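Local coordinates for adherence and virulence protein A (PDB 6PON), which binds fibronectin and probably serves pneumococcal adherence to host tissue and virulence, at residues Ser17-Gly22 with Ile59-Thr64; Lys81-Ala86 with Ile129-Lys134; Cys233-Ser238 with Val242-Gln247. All blocks are in the same frame, centred on the assembly; numbering follows the deposited sequence.

Contact 1: Ser17-Gly22 with Ile59-Thr64; sequences SELVNG and IQLTQT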
ATOM      1  N   SER B  17      18.203  18.537 -21.065  1.00 27.83           N
ATOM      2  CA  SER B  17      19.244  17.787 -21.748  1.00 29.78           C
ATOM      3  C   SER B  17      19.289  18.091 -23.244  1.00 30.71           C
ATOM      4  O   SER B  17      20.314  17.834 -23.886  1.00 29.18           O
ATOM      5  CB  SER B  17      19.066  16.281 -21.496  1.00 28.97           C
ATOM      6  OG  SER B  17      18.273  15.658 -22.488  1.00 37.28           O
ATOM      7  N   GLU B  18      18.226  18.636 -23.823  1.00 32.68           N
ATOM      8  CA  GLU B  18      18.328  18.971 -25.236  1.00 31.86           C
ATOM      9  C   GLU B  18      18.851  20.376 -25.477  1.00 30.99           C
ATOM     10  O   GLU B  18      19.419  20.631 -26.542  1.00 33.19           O
ATOM     11  CB  GLU B  18      16.985  18.799 -25.940  1.00 30.47           C
ATOM     12  CG  GLU B  18      16.596  17.350 -26.085  1.00 39.60           C
ATOM     13  CD  GLU B  18      16.864  16.817 -27.482  1.00 41.21           C
ATOM     14  OE1 GLU B  18      17.573  15.799 -27.588  1.00 44.63           O
ATOM     15  OE2 GLU B  18      16.377  17.389 -28.474  1.00 45.89           O
ATOM     16  N   LEU B  19      18.743  21.262 -24.503  1.00 25.03           N
ATOM     17  CA  LEU B  19      18.911  22.676 -24.762  1.00 27.72           C
ATOM     18  C   LEU B  19      20.037  23.337 -23.985  1.00 27.02           C
ATOM     19  O   LEU B  19      20.604  24.314 -24.486  1.00 24.08           O
ATOM     20  CB  LEU B  19      17.597  23.414 -24.470  1.00 23.81           C
ATOM     21  CG  LEU B  19      16.443  23.008 -25.382  1.00 25.65           C
ATOM     22  CD1 LEU B  19      15.206  23.847 -25.095  1.00 19.40           C
ATOM     23  CD2 LEU B  19      16.858  23.127 -26.838  1.00 21.78           C
ATOM     24  N   VAL B  20      20.371  22.849 -22.785  1.00 24.69           N
ATOM     25  CA  VAL B  20      21.338  23.557 -21.956  1.00 29.14           C
ATOM     26  C   VAL B  20      22.650  23.667 -22.723  1.00 27.64           C
ATOM     27  O   VAL B  20      23.054  22.744 -23.438  1.00 25.37           O
ATOM     28  CB  VAL B  20      21.495  22.867 -20.586  1.00 30.18           C
ATOM     29  CG1 VAL B  20      22.693  23.398 -19.809  1.00 22.16           C
ATOM     30  CG2 VAL B  20      20.267  23.104 -19.750  1.00 27.71           C
ATOM     31  N   ASN B  21      23.279  24.841 -22.630  1.00 23.98           N
ATOM     32  CA  ASN B  21      24.488  25.221 -23.353  1.00 28.80           C
ATOM     33  C   ASN B  21      24.238  25.412 -24.837  1.00 29.58           C
ATOM     34  O   ASN B  21      25.200  25.566 -25.606  1.00 25.38           O
ATOM     35  CB  ASN B  21      25.629  24.223 -23.150  1.00 29.92           C
ATOM     36  CG  ASN B  21      26.152  24.244 -21.745  1.00 38.81           C
ATOM     37  OD1 ASN B  21      26.450  25.310 -21.197  1.00 43.22           O
ATOM     38  ND2 ASN B  21      26.247  23.073 -21.133  1.00 39.49           N
ATOM     39  N   GLY B  22      22.978  25.407 -25.263  1.00 27.18           N
ATOM     40  CA  GLY B  22      22.646  25.832 -26.599  1.00 24.92           C
ATOM     41  C   GLY B  22      22.710  27.340 -26.737  1.00 25.75           C
ATOM     42  O   GLY B  22      22.953  28.080 -25.779  1.00 26.39           O
ATOM     43  N   ILE B  59       4.977  24.860 -22.188  1.00 14.59           N
ATOM     44  CA  ILE B  59       6.311  24.997 -22.745  1.00 18.10           C
ATOM     45  C   ILE B  59       6.690  23.645 -23.331  1.00 19.51           C
ATOM     46  O   ILE B  59       6.401  22.599 -22.742  1.00 19.40           O
ATOM     47  CB  ILE B  59       7.337  25.476 -21.693  1.00 16.88           C
ATOM     48  CG1 ILE B  59       8.750  25.474 -22.287  1.00 16.69           C
ATOM     49  CG2 ILE B  59       7.254  24.613 -20.448  1.00 16.19           C
ATOM     50  CD1 ILE B  59       9.745  26.335 -21.528  1.00 14.98           C
ATOM     51  N   GLN B  60       7.366  23.665 -24.475  1.00 19.12           N
ATOM     52  CA  GLN B  60       7.373  22.475 -25.305  1.00 22.94           C
ATOM     53  C   GLN B  60       8.395  22.652 -26.416  1.00 23.20           C
ATOM     54  O   GLN B  60       8.474  23.731 -27.004  1.00 21.79           O
ATOM     55  CB  GLN B  60       5.957  22.286 -25.885  1.00 20.84           C
ATOM     56  CG  GLN B  60       5.810  21.168 -26.808  1.00 22.99           C
ATOM     57  CD  GLN B  60       4.716  21.379 -27.835  1.00 26.68           C
ATOM     58  OE1 GLN B  60       3.698  22.015 -27.567  1.00 27.46           O
ATOM     59  NE2 GLN B  60       4.911  20.809 -29.018  1.00 25.67           N
ATOM     60  N   LEU B  61       9.160  21.602 -26.721  1.00 20.75           N
ATOM     61  CA  LEU B  61       9.809  21.567 -28.026  1.00 23.29           C
ATOM     62  C   LEU B  61       8.764  21.220 -29.074  1.00 25.46           C
ATOM     63  O   LEU B  61       7.788  20.531 -28.786  1.00 24.87           O
ATOM     64  CB  LEU B  61      10.940  20.545 -28.068  1.00 27.14           C
ATOM     65  CG  LEU B  61      12.176  20.841 -27.233  1.00 26.92           C
ATOM     66  CD1 LEU B  61      13.099  19.648 -27.310  1.00 26.77           C
ATOM     67  CD2 LEU B  61      12.849  22.106 -27.744  1.00 23.87           C
ATOM     68  N   THR B  62       8.952  21.717 -30.295  1.00 25.62           N
ATOM     69  CA  THR B  62       7.934  21.472 -31.305  1.00 21.21           C
ATOM     70  C   THR B  62       8.556  21.344 -32.686  1.00 26.06           C
ATOM     71  O   THR B  62       9.600  21.935 -32.990  1.00 28.26           O
ATOM     72  CB  THR B  62       6.869  22.572 -31.329  1.00 26.48           C
ATOM     73  OG1 THR B  62       5.844  22.214 -32.263  1.00 29.70           O
ATOM     74  CG2 THR B  62       7.467  23.910 -31.761  1.00 29.78           C
ATOM     75  N   GLN B  63       7.885  20.567 -33.524  1.00 26.03           N
ATOM     76  CA  GLN B  63       8.227  20.442 -34.931  1.00 34.94           C
ATOM     77  C   GLN B  63       7.276  21.239 -35.817  1.00 25.83           C
ATOM     78  O   GLN B  63       7.279  21.057 -37.032  1.00 32.74           O
ATOM     79  CB  GLN B  63       8.236  18.957 -35.339  1.00 28.40           C
ATOM     80  CG  GLN B  63       9.214  18.086 -34.560  1.00 28.16           C
ATOM     81  CD  GLN B  63      10.672  18.351 -34.924  1.00 32.41           C
ATOM     82  OE1 GLN B  63      10.967  19.090 -35.862  1.00 35.56           O
ATOM     83  NE2 GLN B  63      11.590  17.747 -34.175  1.00 39.83           N
ATOM     84  N   THR B  64       6.458  22.104 -35.234  1.00 24.62           N
ATOM     85  CA  THR B  64       5.554  22.920 -36.025  1.00 29.95           C
ATOM     86  C   THR B  64       6.252  24.188 -36.524  1.00 33.68           C
ATOM     87  O   THR B  64       7.282  24.621 -36.000  1.00 32.15           O
ATOM     88  CB  THR B  64       4.303  23.284 -35.219  1.00 32.36           C
ATOM     89  OG1 THR B  64       4.663  24.136 -34.134  1.00 41.22           O
ATOM     90  CG2 THR B  64       3.644  22.034 -34.646  1.00 34.29           C
TER
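Leu-61, on strand 58-61, parts its two methyl groups between the neighbouring residues Leu-19 and Glu-18 at the end of helix 5-19. CD2 of Leu-61 meets CD1 of Leu-19 at 4.0 Å, the two leucines lying alongside with their ends pointing opposite ways. CD1 of the same leucine lies 4.1 Å from OE2 of Glu-18, whose chain bends at chi2 and passes Leu-61 at a slant; this is van der Waals contact between a methyl and a carboxylate oxygen. Leu-61 carries its CG anti to the carbonyl carbon (chi1 -68°), and the fork beyond it supplies both touches. His-46 of strand 44-51 touches Glu-18 and Leu-19 as well, while Leu-15, one turn earlier in the helix, also packs on Leu-61. Past Leu-19 the chain leaves the helix in a type II beta turn, closed by Gly-22 N to Leu-19 O at 2.7 Å. Beside the contact, Thr-62 and Gln-63 hydrogen-bond to Asp-260 of the second subunit. With no hydrogen bond crossing between 17-22 and 59-64, the helix end rests on strand 58-61, outermost within the chain in a four-stranded antiparallel sheet, through sparse dispersion contact: apolar at buried Leu-19, and a methyl against a carboxylate oxygen at the partly exposed Glu-18.

Contact 2: Lys81-Ala86 with Ile129-Lys134; sequences KYLQGA and ILLVDK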
ATOM      1  N   LYS B  81      17.116  42.071 -27.752  1.00 23.97           N
ATOM      2  CA  LYS B  81      18.230  42.804 -27.166  1.00 26.15           C
ATOM      3  C   LYS B  81      19.000  41.969 -26.139  1.00 23.08           C
ATOM      4  O   LYS B  81      20.226  42.085 -26.046  1.00 26.41           O
ATOM      5  CB  LYS B  81      17.697  44.102 -26.539  1.00 24.70           C
ATOM      6  CG  LYS B  81      18.636  44.727 -25.537  1.00 31.93           C
ATOM      7  CD  LYS B  81      18.320  46.188 -25.269  1.00 33.93           C
ATOM      8  CE  LYS B  81      16.940  46.362 -24.695  1.00 34.01           C
ATOM      9  NZ  LYS B  81      16.744  47.757 -24.215  1.00 34.09           N
ATOM     10  N   TYR B  82      18.321  41.094 -25.393  1.00 23.19           N
ATOM     11  CA  TYR B  82      19.020  40.250 -24.426  1.00 23.81           C
ATOM     12  C   TYR B  82      19.208  38.814 -24.878  1.00 25.25           C
ATOM     13  O   TYR B  82      20.166  38.169 -24.442  1.00 29.67           O
ATOM     14  CB  TYR B  82      18.291  40.237 -23.083  1.00 21.98           C
ATOM     15  CG  TYR B  82      18.224  41.598 -22.460  1.00 22.74           C
ATOM     16  CD1 TYR B  82      19.289  42.110 -21.725  1.00 24.62           C
ATOM     17  CD2 TYR B  82      17.106  42.386 -22.628  1.00 23.90           C
ATOM     18  CE1 TYR B  82      19.219  43.384 -21.146  1.00 22.74           C
ATOM     19  CE2 TYR B  82      17.023  43.646 -22.070  1.00 26.71           C
ATOM     20  CZ  TYR B  82      18.078  44.142 -21.329  1.00 28.30           C
ATOM     21  OH  TYR B  82      17.962  45.405 -20.793  1.00 35.79           O
ATOM     22  N   LEU B  83      18.340  38.285 -25.734  1.00 27.48           N
ATOM     23  CA  LEU B  83      18.366  36.850 -26.002  1.00 23.10           C
ATOM     24  C   LEU B  83      19.032  36.486 -27.320  1.00 29.89           C
ATOM     25  O   LEU B  83      19.477  35.336 -27.468  1.00 26.43           O
ATOM     26  CB  LEU B  83      16.943  36.278 -25.976  1.00 20.62           C
ATOM     27  CG  LEU B  83      16.240  36.386 -24.625  1.00 22.90           C
ATOM     28  CD1 LEU B  83      14.842  35.794 -24.679  1.00 22.57           C
ATOM     29  CD2 LEU B  83      17.091  35.719 -23.534  1.00 22.43           C
ATOM     30  N   GLN B  84      19.119  37.430 -28.271  1.00 26.22           N
ATOM     31  CA  GLN B  84      19.762  37.172 -29.557  1.00 23.69           C
ATOM     32  C   GLN B  84      21.208  36.722 -29.360  1.00 25.34           C
ATOM     33  O   GLN B  84      22.047  37.498 -28.898  1.00 25.68           O
ATOM     34  CB  GLN B  84      19.706  38.417 -30.436  1.00 23.20           C
ATOM     35  CG  GLN B  84      20.245  38.209 -31.840  1.00 26.32           C
ATOM     36  CD  GLN B  84      19.416  37.234 -32.655  1.00 27.28           C
ATOM     37  OE1 GLN B  84      18.231  37.453 -32.891  1.00 30.44           O
ATOM     38  NE2 GLN B  84      20.039  36.145 -33.083  1.00 24.87           N
ATOM     39  N   GLY B  85      21.507  35.465 -29.681  1.00 25.13           N
ATOM     40  CA  GLY B  85      22.830  34.921 -29.453  1.00 22.76           C
ATOM     41  C   GLY B  85      23.101  34.460 -28.038  1.00 26.98           C
ATOM     42  O   GLY B  85      24.246  34.120 -27.720  1.00 24.38           O
ATOM     43  N   ALA B  86      22.090  34.429 -27.175  1.00 24.52           N
ATOM     44  CA  ALA B  86      22.357  34.134 -25.781  1.00 25.96           C
ATOM     45  C   ALA B  86      22.695  32.655 -25.594  1.00 27.67           C
ATOM     46  O   ALA B  86      22.345  31.797 -26.405  1.00 26.18           O
ATOM     47  CB  ALA B  86      21.164  34.527 -24.913  1.00 25.13           C
ATOM     48  N   ILE B 129       4.536  35.373 -19.606  1.00 22.69           N
ATOM     49  CA  ILE B 129       5.913  35.116 -20.009  1.00 21.23           C
ATOM     50  C   ILE B 129       6.691  36.395 -19.759  1.00 19.77           C
ATOM     51  O   ILE B 129       6.280  37.472 -20.207  1.00 20.01           O
ATOM     52  CB  ILE B 129       6.022  34.687 -21.487  1.00 20.55           C
ATOM     53  CG1 ILE B 129       5.246  33.389 -21.741  1.00 20.10           C
ATOM     54  CG2 ILE B 129       7.479  34.506 -21.901  1.00 17.43           C
ATOM     55  CD1 ILE B 129       5.147  33.015 -23.236  1.00 20.20           C
ATOM     56  N   LEU B 130       7.792  36.281 -19.019  1.00 17.98           N
ATOM     57  CA  LEU B 130       8.497  37.433 -18.492  1.00 17.24           C
ATOM     58  C   LEU B 130       9.988  37.229 -18.682  1.00 19.15           C
ATOM     59  O   LEU B 130      10.492  36.109 -18.554  1.00 20.82           O
ATOM     60  CB  LEU B 130       8.185  37.656 -16.995  1.00 18.04           C
ATOM     61  CG  LEU B 130       6.714  37.556 -16.534  1.00 23.54           C
ATOM     62  CD1 LEU B 130       6.323  36.119 -16.091  1.00 22.24           C
ATOM     63  CD2 LEU B 130       6.369  38.579 -15.449  1.00 21.29           C
ATOM     64  N   LEU B 131      10.680  38.312 -19.010  1.00 17.31           N
ATOM     65  CA  LEU B 131      12.134  38.362 -19.027  1.00 21.06           C
ATOM     66  C   LEU B 131      12.573  39.270 -17.883  1.00 23.03           C
ATOM     67  O   LEU B 131      12.085  40.393 -17.750  1.00 21.06           O
ATOM     68  CB  LEU B 131      12.659  38.888 -20.368  1.00 19.87           C
ATOM     69  CG  LEU B 131      14.186  38.833 -20.512  1.00 22.98           C
ATOM     70  CD1 LEU B 131      14.716  37.384 -20.678  1.00 15.73           C
ATOM     71  CD2 LEU B 131      14.665  39.734 -21.629  1.00 21.88           C
ATOM     72  N   VAL B 132      13.450  38.771 -17.032  1.00 20.09           N
ATOM     73  CA  VAL B 132      13.808  39.475 -15.813  1.00 20.88           C
ATOM     74  C   VAL B 132      15.315  39.613 -15.785  1.00 20.97           C
ATOM     75  O   VAL B 132      16.029  38.635 -16.029  1.00 23.86           O
ATOM     76  CB  VAL B 132      13.304  38.735 -14.562  1.00 21.96           C
ATOM     77  CG1 VAL B 132      13.801  39.419 -13.308  1.00 21.93           C
ATOM     78  CG2 VAL B 132      11.804  38.675 -14.580  1.00 21.93           C
ATOM     79  N   ASP B 133      15.801  40.823 -15.503  1.00 25.18           N
ATOM     80  CA  ASP B 133      17.242  40.993 -15.406  1.00 27.02           C
ATOM     81  C   ASP B 133      17.756  40.365 -14.127  1.00 24.53           C
ATOM     82  O   ASP B 133      17.203  40.594 -13.054  1.00 25.13           O
ATOM     83  CB  ASP B 133      17.653  42.451 -15.438  1.00 32.03           C
ATOM     84  CG  ASP B 133      19.141  42.594 -15.295  1.00 32.11           C
ATOM     85  OD1 ASP B 133      19.624  42.646 -14.153  1.00 38.55           O
ATOM     86  OD2 ASP B 133      19.831  42.582 -16.330  1.00 36.35           O
ATOM     87  N   LYS B 134      18.856  39.626 -14.244  1.00 28.79           N
ATOM     88  CA  LYS B 134      19.287  38.734 -13.173  1.00 35.02           C
ATOM     89  C   LYS B 134      19.852  39.496 -11.972  1.00 44.92           C
ATOM     90  O   LYS B 134      19.675  39.060 -10.825  1.00 44.85           O
ATOM     91  CB  LYS B 134      20.314  37.747 -13.726  1.00 34.57           C
ATOM     92  CG  LYS B 134      20.903  36.796 -12.714  1.00 38.23           C
ATOM     93  CD  LYS B 134      20.042  35.572 -12.544  1.00 37.67           C
ATOM     94  CE  LYS B 134      20.717  34.540 -11.658  1.00 34.03           C
ATOM     95  NZ  LYS B 134      19.779  33.435 -11.362  1.00 34.70           N
TER
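Leu-131 reaches from the middle of strand 128-133 to the last turn of helix 74-83, where its two methyls divide between Tyr-82 and Leu-83. Its neighbours in the strand, Leu-130 and Val-132, leave this contact to Leu-131. At Leu-131, CG stands opposite the backbone N (chi1 -174°), sending the fork across to the helix. Its CD2 comes to 3.7 Å from CD2 of Tyr-82 and 3.9 Å from Tyr-82 CB, so the methyl sits against the root of the aromatic side chain and approaches the ring obliquely. The other methyl, CD1, lies 4.1 Å from CD2 of Leu-83, the two leucines running antiparallel where they meet. One face of the Tyr-82 ring carries CG of Lys-81, 3.9 Å above its plane and offset toward the rim. Asp-133 then ends the strand. Leu-140 on the neighbouring strand touches Tyr-82, Leu-131 and Asp-133 alike. Across these two segments the contact is apolar and rests on shape and burial, with no hydrogen bond between them; a polar tie of the helix end to the five-stranded antiparallel sheet comes instead from Asn-106 on strand 99-107, whose ND2 hydrogen-bonds to Tyr-82 O and Gln-84 O.

Contact 3: Cys233-Ser238 with Val242-Gln247; sequences CLTETS and VPFANQ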
ATOM      1  N   CYS B 233       8.174 -16.357  13.419  1.00 24.20           N
ATOM      2  CA  CYS B 233       9.114 -15.518  14.153  1.00 22.54           C
ATOM      3  C   CYS B 233       8.561 -15.208  15.537  1.00 21.23           C
ATOM      4  O   CYS B 233       7.346 -15.158  15.742  1.00 22.99           O
ATOM      5  CB  CYS B 233       9.397 -14.173  13.457  1.00 23.86           C
ATOM      6  SG  CYS B 233       9.783 -14.272  11.714  1.00 38.61           S
ATOM      7  N   LEU B 234       9.469 -14.974  16.475  1.00 21.08           N
ATOM      8  CA  LEU B 234       9.102 -14.354  17.737  1.00 26.26           C
ATOM      9  C   LEU B 234       8.906 -12.847  17.564  1.00 26.83           C
ATOM     10  O   LEU B 234       9.331 -12.244  16.576  1.00 24.53           O
ATOM     11  CB  LEU B 234      10.172 -14.614  18.789  1.00 22.91           C
ATOM     12  CG  LEU B 234      10.323 -16.078  19.199  1.00 23.31           C
ATOM     13  CD1 LEU B 234      11.725 -16.309  19.657  1.00 21.25           C
ATOM     14  CD2 LEU B 234       9.345 -16.475  20.309  1.00 21.28           C
ATOM     15  N   THR B 235       8.239 -12.242  18.539  1.00 29.03           N
ATOM     16  CA  THR B 235       8.228 -10.791  18.686  1.00 29.50           C
ATOM     17  C   THR B 235       8.752 -10.459  20.081  1.00 32.82           C
ATOM     18  O   THR B 235       9.165 -11.349  20.838  1.00 32.78           O
ATOM     19  CB  THR B 235       6.828 -10.198  18.457  1.00 25.61           C
ATOM     20  OG1 THR B 235       5.973 -10.553  19.546  1.00 30.02           O
ATOM     21  CG2 THR B 235       6.202 -10.712  17.173  1.00 24.20           C
ATOM     22  N   GLU B 236       8.698  -9.168  20.427  1.00 34.54           N
ATOM     23  CA  GLU B 236       9.179  -8.713  21.728  1.00 35.44           C
ATOM     24  C   GLU B 236       8.469  -9.433  22.868  1.00 35.30           C
ATOM     25  O   GLU B 236       9.110  -9.882  23.825  1.00 34.79           O
ATOM     26  CB  GLU B 236       8.997  -7.201  21.873  1.00 39.41           C
ATOM     27  CG  GLU B 236       9.484  -6.356  20.710  1.00 49.70           C
ATOM     28  CD  GLU B 236      10.997  -6.329  20.567  1.00 49.79           C
ATOM     29  OE1 GLU B 236      11.625  -5.290  20.865  1.00 54.08           O
ATOM     30  OE2 GLU B 236      11.583  -7.346  20.142  1.00 47.92           O
ATOM     31  N   THR B 237       7.143  -9.563  22.779  1.00 34.76           N
ATOM     32  CA  THR B 237       6.338 -10.152  23.843  1.00 27.99           C
ATOM     33  C   THR B 237       5.537 -11.370  23.386  1.00 28.28           C
ATOM     34  O   THR B 237       4.747 -11.922  24.172  1.00 26.97           O
ATOM     35  CB  THR B 237       5.376  -9.097  24.399  1.00 34.00           C
ATOM     36  OG1 THR B 237       4.441  -8.744  23.370  1.00 37.77           O
ATOM     37  CG2 THR B 237       6.139  -7.822  24.813  1.00 32.16           C
ATOM     38  N   SER B 238       5.696 -11.798  22.139  1.00 28.38           N
ATOM     39  CA  SER B 238       4.785 -12.798  21.604  1.00 25.34           C
ATOM     40  C   SER B 238       5.380 -13.499  20.390  1.00 21.93           C
ATOM     41  O   SER B 238       6.558 -13.874  20.385  1.00 22.23           O
ATOM     42  CB  SER B 238       3.450 -12.139  21.244  1.00 22.14           C
ATOM     43  OG  SER B 238       2.441 -13.106  21.024  1.00 15.95           O
ATOM     44  N   VAL B 242       4.074 -14.737  10.355  1.00 19.58           N
ATOM     45  CA  VAL B 242       4.961 -14.053   9.422  1.00 20.14           C
ATOM     46  C   VAL B 242       5.637 -12.945  10.209  1.00 21.67           C
ATOM     47  O   VAL B 242       5.191 -12.595  11.312  1.00 19.44           O
ATOM     48  CB  VAL B 242       4.193 -13.477   8.205  1.00 21.05           C
ATOM     49  CG1 VAL B 242       3.440 -14.570   7.460  1.00 19.19           C
ATOM     50  CG2 VAL B 242       3.230 -12.371   8.623  1.00 17.09           C
ATOM     51  N   PRO B 243       6.741 -12.407   9.711  1.00 24.04           N
ATOM     52  CA  PRO B 243       7.450 -11.387  10.500  1.00 22.68           C
ATOM     53  C   PRO B 243       6.613 -10.123  10.670  1.00 24.06           C
ATOM     54  O   PRO B 243       6.000  -9.618   9.721  1.00 20.12           O
ATOM     55  CB  PRO B 243       8.730 -11.131   9.696  1.00 22.84           C
ATOM     56  CG  PRO B 243       8.401 -11.625   8.288  1.00 28.29           C
ATOM     57  CD  PRO B 243       7.484 -12.796   8.498  1.00 20.65           C
ATOM     58  N   PHE B 244       6.563  -9.639  11.910  1.00 28.17           N
ATOM     59  CA  PHE B 244       5.926  -8.378  12.265  1.00 25.24           C
ATOM     60  C   PHE B 244       6.997  -7.303  12.461  1.00 28.10           C
ATOM     61  O   PHE B 244       8.193  -7.585  12.517  1.00 32.17           O
ATOM     62  CB  PHE B 244       5.084  -8.538  13.540  1.00 21.91           C
ATOM     63  CG  PHE B 244       3.799  -9.294  13.346  1.00 16.57           C
ATOM     64  CD1 PHE B 244       3.471  -9.850  12.124  1.00 15.98           C
ATOM     65  CD2 PHE B 244       2.909  -9.436  14.413  1.00 16.75           C
ATOM     66  CE1 PHE B 244       2.282 -10.565  11.963  1.00 18.72           C
ATOM     67  CE2 PHE B 244       1.712 -10.126  14.275  1.00 15.93           C
ATOM     68  CZ  PHE B 244       1.388 -10.708  13.048  1.00 15.70           C
ATOM     69  N   ALA B 245       6.555  -6.051  12.591  1.00 30.32           N
ATOM     70  CA  ALA B 245       7.514  -4.950  12.674  1.00 26.61           C
ATOM     71  C   ALA B 245       8.392  -5.025  13.926  1.00 33.56           C
ATOM     72  O   ALA B 245       9.540  -4.562  13.897  1.00 31.84           O
ATOM     73  CB  ALA B 245       6.783  -3.616  12.627  1.00 20.80           C
ATOM     74  N   ASN B 246       7.892  -5.583  15.028  1.00 32.24           N
ATOM     75  CA  ASN B 246       8.708  -5.678  16.246  1.00 35.67           C
ATOM     76  C   ASN B 246       9.235  -7.099  16.456  1.00 35.14           C
ATOM     77  O   ASN B 246       9.209  -7.659  17.555  1.00 33.50           O
ATOM     78  CB  ASN B 246       7.930  -5.173  17.465  1.00 34.05           C
ATOM     79  CG  ASN B 246       6.735  -6.060  17.832  1.00 42.21           C
ATOM     80  OD1 ASN B 246       6.241  -6.846  17.011  1.00 36.97           O
ATOM     81  ND2 ASN B 246       6.269  -5.934  19.080  1.00 39.66           N
ATOM     82  N   GLN B 247       9.758  -7.673  15.373  1.00 33.22           N
ATOM     83  CA  GLN B 247      10.325  -9.015  15.390  1.00 35.38           C
ATOM     84  C   GLN B 247      11.480  -9.126  16.389  1.00 37.67           C
ATOM     85  O   GLN B 247      12.226  -8.169  16.629  1.00 37.69           O
ATOM     86  CB  GLN B 247      10.802  -9.385  13.981  1.00 36.48           C
ATOM     87  CG  GLN B 247      11.693 -10.615  13.890  1.00 45.39           C
ATOM     88  CD  GLN B 247      12.099 -10.918  12.459  1.00 47.82           C
ATOM     89  OE1 GLN B 247      12.774 -11.915  12.187  1.00 49.43           O
ATOM     90  NE2 GLN B 247      11.671 -10.059  11.535  1.00 42.47           N
TER
HETATM   91  O   HOH W   1       7.812 -11.075  14.221  1.00 25.70           O
HETATM   92  O   HOH W   2       5.497  -8.115  21.270  1.00 36.31           O
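Backbone pairing joins Thr-235 to Gln-247, an antiparallel non-hydrogen-bonded pair whose CA atoms are 4.3 Å apart and whose side chains diverge. Two CA-H...O contacts flank it: Gln-247 CA lies 3.6 Å from Leu-234 O, and Thr-235 CA lies 3.5 Å from Asn-246 O. That Asn-246 oxygen also takes a weak hydrogen bond from Glu-236 N (3.3 Å, 131° at the hydrogen).

Water extends the polar link. One molecule donates to Leu-234 O and accepts from Phe-244 N, bridging the two segments beside the Thr-235/Gln-247 pair. A second bonds to Thr-235 OG1 and Thr-237 N, and receives a weak bond from Asn-246 ND2. Ala-245 N hydrogen-bonds to Glu-209 of the second subunit.

Van der Waals contacts make up the rest. Asn-246 holds CG between its backbone N and carbonyl carbon (chi1 67°), which lays the amide across Thr-235 and Glu-236: OD1 is 3.7 Å from Thr-235 CB and ND2 is 3.6 Å from Glu-236 CG. The carboxylate of Glu-236 and this amide are turned 54° apart. At the start of strand 233-235, Cys-233 SG rests on Pro-243 CB at 3.9 Å.

Strand 233-235 is the middle of a small three-stranded antiparallel sheet, between strands 239-240 and 247-248, with Leu-234 packed on helix 255-263.

Contacts 1 and 2 repeat one theme: a strand leucine forks onto two successive residues at a helix end, and a type II beta turn follows the helix. They lie in series along the chain, helix 74-83 being the next regular element after strand 58-61, with centres 17 Å apart and nearest atoms about 4 Å apart, not touching. Contact 3 is of another kind, small-sheet pairing helped by water, and lies on the opposite side of the chain's centre, its own centre 54 Å from that of contact 1 and 62 Å from that of contact 2. Contacts 1 and 3 both touch the second subunit, whereas neither segment of contact 2 does.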